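Local coordinates for protein cleavage stimulation factor 77 (Encephalitozoon cuniculi, PDB 2UY1) that probably binds mRNA as a dimeric, all-helical scaffold of HAT-type (half-a-TPR) repeats, consistent with a role in mRNA 3'-end processing, at residues L285-I290 / L449-R454; A212-F217 / G434-Y439; K107-Y112 / E131-E136. All blocks are in the same frame, centred on the assembly; numbering follows the deposited sequence.

Contact 1 of 3, residues L285-I290 / L449-R454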
# COMPACT_ATOMS: atom_id res chain seq x y z
N LEU A 285 22.60 -0.30 12.08
CA LEU A 285 22.97 -1.11 13.23
C LEU A 285 21.78 -1.90 13.71
O LEU A 285 21.91 -3.03 14.09
CB LEU A 285 23.61 -0.27 14.36
CG LEU A 285 25.11 0.06 14.12
CD1 LEU A 285 25.74 0.94 15.20
CD2 LEU A 285 25.91 -1.23 13.93
N ASP A 286 20.60 -1.28 13.70
CA ASP A 286 19.41 -1.96 14.15
C ASP A 286 19.01 -3.02 13.13
O ASP A 286 18.60 -4.08 13.53
CB ASP A 286 18.25 -0.96 14.36
CG ASP A 286 18.38 -0.14 15.66
OD1 ASP A 286 19.01 -0.59 16.67
OD2 ASP A 286 17.79 0.95 15.65
N LEU A 287 19.09 -2.76 11.82
CA LEU A 287 18.83 -3.85 10.82
C LEU A 287 19.81 -5.05 11.01
O LEU A 287 19.47 -6.21 10.84
CB LEU A 287 18.91 -3.36 9.34
CG LEU A 287 17.69 -2.96 8.49
CD1 LEU A 287 18.10 -2.21 7.21
CD2 LEU A 287 16.90 -4.12 8.15
N LEU A 288 21.05 -4.74 11.27
CA LEU A 288 22.04 -5.78 11.38
C LEU A 288 21.77 -6.60 12.64
O LEU A 288 21.91 -7.81 12.63
CB LEU A 288 23.38 -5.07 11.49
CG LEU A 288 24.54 -5.46 12.42
CD1 LEU A 288 25.86 -5.10 11.75
CD2 LEU A 288 24.44 -4.69 13.70
N ARG A 289 21.36 -5.94 13.70
CA ARG A 289 21.05 -6.64 15.01
C ARG A 289 19.82 -7.53 14.83
O ARG A 289 19.80 -8.67 15.30
CB ARG A 289 20.81 -5.62 16.10
CG ARG A 289 22.13 -4.95 16.67
CD ARG A 289 21.69 -3.63 17.27
NE ARG A 289 22.83 -2.84 17.78
CZ ARG A 289 22.84 -1.51 17.92
NH1 ARG A 289 21.77 -0.77 17.57
NH2 ARG A 289 23.95 -0.91 18.34
N ILE A 290 18.77 -7.01 14.21
CA ILE A 290 17.57 -7.84 13.94
C ILE A 290 17.90 -9.10 13.12
O ILE A 290 17.47 -10.24 13.42
CB ILE A 290 16.50 -6.94 13.23
CG1 ILE A 290 15.77 -6.05 14.25
CG2 ILE A 290 15.53 -7.71 12.39
CD1 ILE A 290 14.86 -4.95 13.51
N LEU A 449 9.69 -3.44 8.78
CA LEU A 449 8.87 -2.25 8.90
C LEU A 449 9.40 -1.14 8.00
O LEU A 449 9.59 -1.41 6.81
CB LEU A 449 8.69 -1.87 10.36
CG LEU A 449 7.99 -2.99 11.17
CD1 LEU A 449 7.69 -2.30 12.49
CD2 LEU A 449 6.72 -3.52 10.56
N ASP A 450 9.72 0.04 8.52
CA ASP A 450 10.36 1.10 7.67
C ASP A 450 11.91 1.00 7.62
O ASP A 450 12.57 1.88 7.08
CB ASP A 450 9.95 2.47 8.21
CG ASP A 450 10.34 2.63 9.66
OD1 ASP A 450 9.79 1.89 10.48
OD2 ASP A 450 11.25 3.43 9.96
N LEU A 451 12.53 -0.04 8.19
CA LEU A 451 13.98 -0.18 8.07
C LEU A 451 14.27 -0.90 6.76
O LEU A 451 13.72 -2.01 6.56
CB LEU A 451 14.57 -1.05 9.17
CG LEU A 451 14.71 -0.49 10.56
CD1 LEU A 451 15.20 -1.57 11.49
CD2 LEU A 451 15.69 0.67 10.53
N LYS A 452 15.06 -0.28 5.88
CA LYS A 452 15.35 -0.83 4.55
C LYS A 452 16.86 -0.86 4.37
O LYS A 452 17.54 0.06 4.77
CB LYS A 452 14.79 0.04 3.41
CG LYS A 452 13.31 0.44 3.47
CD LYS A 452 12.42 -0.79 3.63
CE LYS A 452 11.15 -0.71 2.77
NZ LYS A 452 10.41 0.46 3.19
N ILE A 453 17.36 -1.94 3.78
CA ILE A 453 18.74 -2.02 3.31
C ILE A 453 18.91 -1.03 2.12
O ILE A 453 17.98 -0.85 1.34
CB ILE A 453 18.96 -3.42 2.74
CG1 ILE A 453 18.94 -4.48 3.86
CG2 ILE A 453 20.22 -3.50 1.86
CD1 ILE A 453 18.93 -5.90 3.29
N ARG A 454 20.07 -0.42 1.98
CA ARG A 454 20.41 0.20 0.69
C ARG A 454 21.93 0.18 0.41
O ARG A 454 22.76 0.18 1.32
CB ARG A 454 19.94 1.62 0.66
CG ARG A 454 20.82 2.51 1.40
CD ARG A 454 20.11 3.82 1.72
NE ARG A 454 19.10 4.23 0.72
CZ ARG A 454 19.33 4.89 -0.42
NH1 ARG A 454 20.58 5.18 -0.82
NH2 ARG A 454 18.29 5.22 -1.18
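Leu287 of helix 282-300 and Leu451 of the segment that trails helix 434-446 lie alongside each other, pointing opposite ways, where the C-terminal tail, extended from Leu451 to Arg454, runs against an α-helical repeat array of the HAT type. Leu287 CG reaches Leu451 CB at 3.7 Å, and Leu287 CD2 lies 4.0 Å from that same CB. The other methyl, Leu287 CD1, is pressed against the tail backbone, 3.4 Å from Lys452 C, and also meets Ile453 CG1 at 4.1 Å. Contact between the segments is therefore apolar, carried by aliphatic branches and by one peptide group beneath a methyl. Leu451 has CG anti to its carbonyl carbon (chi1 -76°) and an extended second torsion, which sends CD1 over the helix to Ile290 CD1, 4.0 Å away, and to Asp286 CB, one helical turn earlier. In the next shell, His320 and Val321 of helix 319-333 touch Leu451 and Ile290 respectively, joining the neighbouring helix to this small apolar cluster. Ile453 packs back on Leu443 and Phe446 of helix 434-446, while its backbone N is bonded to Asn447 OD1, which ties the tail to the end of the helix it leaves. The carboxylate of Asp286 is bound within its own surroundings: OD1 takes both the backbone N of Gly318 and the guanidinium of Arg289. In that salt bridge Asp286 OD1, 2.9 Å from Arg289 NH1, lies in the guanidinium plane, but NH1 comes to it from above the carboxylate plane.

Contact 2 of 3, residues A212-F217 / G434-Y439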
# COMPACT_ATOMS: atom_id res chain seq x y z
N ALA A 212 26.25 -4.31 -8.73
CA ALA A 212 24.88 -4.59 -8.29
C ALA A 212 24.75 -5.88 -7.47
O ALA A 212 24.88 -6.97 -8.00
CB ALA A 212 23.94 -4.69 -9.51
N GLU A 213 24.51 -5.77 -6.18
CA GLU A 213 24.27 -7.02 -5.34
C GLU A 213 23.34 -8.09 -5.97
O GLU A 213 23.61 -9.31 -5.81
CB GLU A 213 23.75 -6.58 -3.96
CG GLU A 213 22.25 -6.22 -3.91
CD GLU A 213 21.89 -5.19 -2.85
OE1 GLU A 213 22.78 -4.36 -2.49
OE2 GLU A 213 20.72 -5.18 -2.39
N GLU A 214 22.19 -7.69 -6.60
CA GLU A 214 21.30 -8.66 -7.32
C GLU A 214 21.95 -9.77 -8.10
O GLU A 214 21.44 -10.88 -8.10
CB GLU A 214 20.34 -7.97 -8.30
CG GLU A 214 19.37 -7.00 -7.73
CD GLU A 214 19.97 -5.57 -7.64
OE1 GLU A 214 21.16 -5.41 -7.34
OE2 GLU A 214 19.23 -4.62 -7.94
N VAL A 215 22.99 -9.49 -8.85
CA VAL A 215 23.44 -10.40 -9.84
C VAL A 215 24.29 -11.49 -9.19
O VAL A 215 24.38 -12.56 -9.73
CB VAL A 215 24.20 -9.73 -11.06
CG1 VAL A 215 23.18 -8.93 -11.88
CG2 VAL A 215 25.39 -8.81 -10.61
N TYR A 216 24.99 -11.15 -8.13
CA TYR A 216 25.70 -12.17 -7.31
C TYR A 216 24.70 -13.08 -6.59
O TYR A 216 24.89 -14.24 -6.52
CB TYR A 216 26.55 -11.48 -6.29
CG TYR A 216 27.62 -10.66 -6.92
CD1 TYR A 216 28.83 -11.22 -7.30
CD2 TYR A 216 27.41 -9.29 -7.17
CE1 TYR A 216 29.82 -10.40 -7.88
CE2 TYR A 216 28.36 -8.48 -7.75
CZ TYR A 216 29.55 -9.03 -8.12
OH TYR A 216 30.48 -8.18 -8.68
N PHE A 217 23.60 -12.50 -6.08
CA PHE A 217 22.48 -13.31 -5.63
C PHE A 217 21.99 -14.21 -6.73
O PHE A 217 21.75 -15.36 -6.44
CB PHE A 217 21.36 -12.45 -5.06
CG PHE A 217 20.11 -13.21 -4.71
CD1 PHE A 217 19.89 -13.69 -3.42
CD2 PHE A 217 19.17 -13.48 -5.69
CE1 PHE A 217 18.71 -14.40 -3.14
CE2 PHE A 217 18.03 -14.20 -5.41
CZ PHE A 217 17.79 -14.66 -4.12
N GLY A 434 10.40 -14.74 -11.51
CA GLY A 434 11.65 -15.51 -11.52
C GLY A 434 12.74 -15.05 -10.58
O GLY A 434 12.47 -14.67 -9.43
N ILE A 435 13.97 -15.09 -11.08
CA ILE A 435 15.13 -14.86 -10.24
C ILE A 435 15.09 -13.50 -9.53
O ILE A 435 15.49 -13.38 -8.39
CB ILE A 435 16.51 -15.17 -10.99
CG1 ILE A 435 17.63 -15.32 -9.96
CG2 ILE A 435 16.85 -14.22 -12.21
CD1 ILE A 435 17.34 -16.58 -9.00
N LEU A 436 14.59 -12.45 -10.21
CA LEU A 436 14.59 -11.15 -9.60
C LEU A 436 13.54 -11.09 -8.48
O LEU A 436 13.75 -10.47 -7.46
CB LEU A 436 14.32 -10.05 -10.68
CG LEU A 436 14.14 -8.59 -10.24
CD1 LEU A 436 15.37 -7.95 -9.49
CD2 LEU A 436 13.72 -7.71 -11.46
N GLY A 437 12.40 -11.69 -8.74
CA GLY A 437 11.37 -11.85 -7.76
C GLY A 437 11.88 -12.60 -6.51
O GLY A 437 11.49 -12.27 -5.40
N ARG A 438 12.68 -13.64 -6.72
CA ARG A 438 13.44 -14.29 -5.61
C ARG A 438 14.37 -13.34 -4.81
O ARG A 438 14.41 -13.44 -3.61
CB ARG A 438 14.21 -15.56 -6.09
CG ARG A 438 13.31 -16.61 -6.71
CD ARG A 438 14.12 -17.79 -7.24
NE ARG A 438 13.23 -18.70 -7.98
CZ ARG A 438 12.73 -19.83 -7.46
NH1 ARG A 438 13.02 -20.16 -6.20
NH2 ARG A 438 11.93 -20.63 -8.17
N TYR A 439 15.12 -12.45 -5.47
CA TYR A 439 15.94 -11.43 -4.85
C TYR A 439 15.05 -10.58 -3.93
O TYR A 439 15.33 -10.48 -2.75
CB TYR A 439 16.65 -10.51 -5.92
CG TYR A 439 17.20 -9.25 -5.31
CD1 TYR A 439 18.38 -9.25 -4.63
CD2 TYR A 439 16.52 -8.03 -5.45
CE1 TYR A 439 18.87 -8.08 -4.03
CE2 TYR A 439 16.98 -6.86 -4.83
CZ TYR A 439 18.15 -6.89 -4.15
OH TYR A 439 18.61 -5.75 -3.56
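The hydroxyl of Tyr439 donates a very short hydrogen bond to Glu213, with OH 2.5 Å from OE2, in the partly buried crossing of helices 213-225 and 434-446. OE2 lies at the ring edge, close to its plane, and the carboxylate is turned 53° from the ring. Glu213 CG stands between the backbone N and the carbonyl carbon (chi1 80°), and the extended chain beyond brings the carboxylate to the end of the tyrosine. Glu214 covers one face of that ring: its CG sits almost exactly above the centre, 3.6 Å from the centroid, a CH-pi contact. Bending at its second torsion, Glu214 sends OE1 on to a salt bridge with Arg458. Phe217 takes the backbone side of Tyr439. Tyr439 CA lies over the Phe217 ring, 4.0 Å from its centroid, while Phe217 CD2 meets Tyr439 CB at 3.9 Å and the carbonyl O of Ile435 comes to the edge of the Phe217 ring. The axes of the two short helical segments come within 9.9 Å and cross at 111°. Phe442, further along helix 434-446, meets Phe217 edge-to-face, and Phe247 and Tyr251 of helix 247-255 meet the rings of Tyr439 and Phe217. Helix 172-183 packs on Ile435 and Leu436, and Arg438 reaches Asp408 of the other subunit in a salt bridge, placing helix 434-446 between its own repeat array and the dimer partner.

Contact 3 of 3, residues K107-Y112 / E131-E136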
# COMPACT_ATOMS: atom_id res chain seq x y z
N LYS A 107 38.03 -25.76 -41.77
CA LYS A 107 37.96 -24.75 -40.74
C LYS A 107 36.79 -23.77 -40.91
O LYS A 107 36.06 -23.52 -39.97
CB LYS A 107 39.30 -24.02 -40.65
CG LYS A 107 40.44 -24.89 -40.04
CD LYS A 107 40.23 -25.08 -38.54
CE LYS A 107 41.33 -25.91 -37.91
NZ LYS A 107 41.52 -25.45 -36.47
N ILE A 108 36.63 -23.22 -42.10
CA ILE A 108 35.48 -22.36 -42.38
C ILE A 108 34.14 -23.09 -42.27
O ILE A 108 33.15 -22.53 -41.81
CB ILE A 108 35.63 -21.75 -43.74
CG1 ILE A 108 36.84 -20.84 -43.73
CG2 ILE A 108 34.37 -20.98 -44.10
CD1 ILE A 108 37.17 -20.25 -45.05
N ARG A 109 34.09 -24.34 -42.70
CA ARG A 109 32.88 -25.05 -42.44
C ARG A 109 32.60 -25.21 -40.94
O ARG A 109 31.46 -25.10 -40.56
CB ARG A 109 32.83 -26.38 -43.17
CG ARG A 109 31.41 -26.78 -43.46
CD ARG A 109 31.35 -28.08 -44.22
NE ARG A 109 31.55 -27.82 -45.64
CZ ARG A 109 32.43 -28.45 -46.40
NH1 ARG A 109 33.18 -29.42 -45.89
NH2 ARG A 109 32.51 -28.13 -47.68
N ASN A 110 33.60 -25.46 -40.09
CA ASN A 110 33.32 -25.68 -38.66
C ASN A 110 32.87 -24.35 -38.02
O ASN A 110 31.98 -24.34 -37.17
CB ASN A 110 34.51 -26.27 -37.91
CG ASN A 110 34.23 -26.48 -36.37
OD1 ASN A 110 34.85 -25.82 -35.52
ND2 ASN A 110 33.31 -27.42 -36.03
N GLY A 111 33.50 -23.26 -38.46
CA GLY A 111 33.17 -21.89 -38.06
C GLY A 111 31.71 -21.52 -38.34
O GLY A 111 30.99 -21.13 -37.40
N TYR A 112 31.27 -21.65 -39.60
CA TYR A 112 29.86 -21.48 -39.98
C TYR A 112 28.90 -22.34 -39.18
O TYR A 112 27.80 -21.91 -38.86
CB TYR A 112 29.61 -21.78 -41.46
CG TYR A 112 29.95 -20.62 -42.32
CD1 TYR A 112 29.36 -19.37 -42.09
CD2 TYR A 112 30.91 -20.73 -43.31
CE1 TYR A 112 29.72 -18.28 -42.81
CE2 TYR A 112 31.23 -19.65 -44.07
CZ TYR A 112 30.63 -18.42 -43.82
OH TYR A 112 30.96 -17.33 -44.57
N GLU A 131 25.58 -20.24 -47.21
CA GLU A 131 24.98 -20.87 -48.39
C GLU A 131 25.87 -20.58 -49.63
O GLU A 131 26.21 -21.51 -50.36
CB GLU A 131 23.51 -20.44 -48.58
CG GLU A 131 22.96 -20.82 -49.97
CD GLU A 131 21.43 -20.79 -50.07
OE1 GLU A 131 20.79 -19.79 -49.69
OE2 GLU A 131 20.87 -21.79 -50.54
N ASN A 132 26.29 -19.31 -49.79
CA ASN A 132 27.22 -18.88 -50.84
C ASN A 132 28.50 -19.68 -50.91
O ASN A 132 29.01 -19.95 -52.00
CB ASN A 132 27.60 -17.44 -50.62
CG ASN A 132 26.48 -16.51 -50.98
OD1 ASN A 132 25.49 -16.96 -51.55
ND2 ASN A 132 26.63 -15.22 -50.69
N PHE A 133 29.01 -20.06 -49.74
CA PHE A 133 30.26 -20.77 -49.60
C PHE A 133 30.11 -22.25 -50.06
O PHE A 133 30.97 -22.79 -50.76
CB PHE A 133 30.63 -20.69 -48.13
CG PHE A 133 31.67 -21.65 -47.71
CD1 PHE A 133 33.01 -21.43 -48.01
CD2 PHE A 133 31.31 -22.79 -46.99
CE1 PHE A 133 34.00 -22.32 -47.60
CE2 PHE A 133 32.30 -23.69 -46.59
CZ PHE A 133 33.64 -23.45 -46.90
N GLU A 134 29.04 -22.90 -49.62
CA GLU A 134 28.81 -24.31 -49.94
C GLU A 134 28.48 -24.55 -51.41
O GLU A 134 28.85 -25.60 -51.96
CB GLU A 134 27.69 -24.91 -49.06
CG GLU A 134 28.04 -25.06 -47.56
CD GLU A 134 29.10 -26.12 -47.26
OE1 GLU A 134 29.55 -26.83 -48.21
OE2 GLU A 134 29.47 -26.27 -46.06
N LEU A 135 27.71 -23.63 -52.00
CA LEU A 135 27.22 -23.72 -53.38
C LEU A 135 28.40 -23.48 -54.33
O LEU A 135 28.51 -24.13 -55.38
CB LEU A 135 26.15 -22.67 -53.66
CG LEU A 135 24.79 -22.83 -52.99
CD1 LEU A 135 23.86 -21.73 -53.46
CD2 LEU A 135 24.18 -24.25 -53.24
N GLU A 136 29.26 -22.54 -53.95
CA GLU A 136 30.48 -22.23 -54.70
C GLU A 136 31.32 -23.50 -54.89
O GLU A 136 31.80 -23.74 -55.98
CB GLU A 136 31.26 -21.12 -54.00
CG GLU A 136 32.38 -20.46 -54.79
CD GLU A 136 33.66 -21.30 -54.88
OE1 GLU A 136 34.00 -22.07 -53.91
OE2 GLU A 136 34.35 -21.19 -55.94
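Arg109 and Glu134 join helices 101-116 and 123-137, successive antiparallel helices of the HAT-type repeat array, whose short segments run at 146° and whose axes come within 11.3 Å. The polar part is a side-on salt bridge that uses two nitrogens and two oxygens. Arg109 NE meets the syn lone pair of Glu134 OE2 at 2.6 Å, close to the guanidinium plane, and NH2 reaches OE1 at a longer 3.3 Å. The two planar groups are nearly coplanar, and the double grip limits rotation of both. Arg109 leaves the backbone with CG anti to N (chi1 -152°) and bends at its third torsion, which brings NE to the carboxylate; Glu134 is flanked by Ile145 and Val146 of helix 139-168. The apolar part centres on Phe133. Ile92 of helix 85-94 touches both Ile108 and Tyr112, which pack on the Phe133 ring from helix 101-116. The Tyr112 ring is set obliquely to it, planes at 42°, with CE2 4.2 Å from Phe133 CG. Ile108 places CG2 over one face, displaced toward the rim, 3.8 Å from Phe133 CE1.

Overall arrangement
From the N terminus, contact 3 comes first: it closes a short loop of 18 residues, joining successive helices in the N-terminal part of the array. It is complete before the other two begin. Helix 213-225 then opens contact 2 and helix 282-300 opens contact 1; both wait for the C-terminal region, where helix 434-446 closes contact 2 and the following tail closes contact 1. The two long loops therefore cross, binding the C-terminal region to two separate places in the array. Contacts 1 and 2 lie 19 Å apart between centres, whereas contact 3 is 42 Å from contact 2 and 60 Å from contact 1, across the chain's centre from the latter.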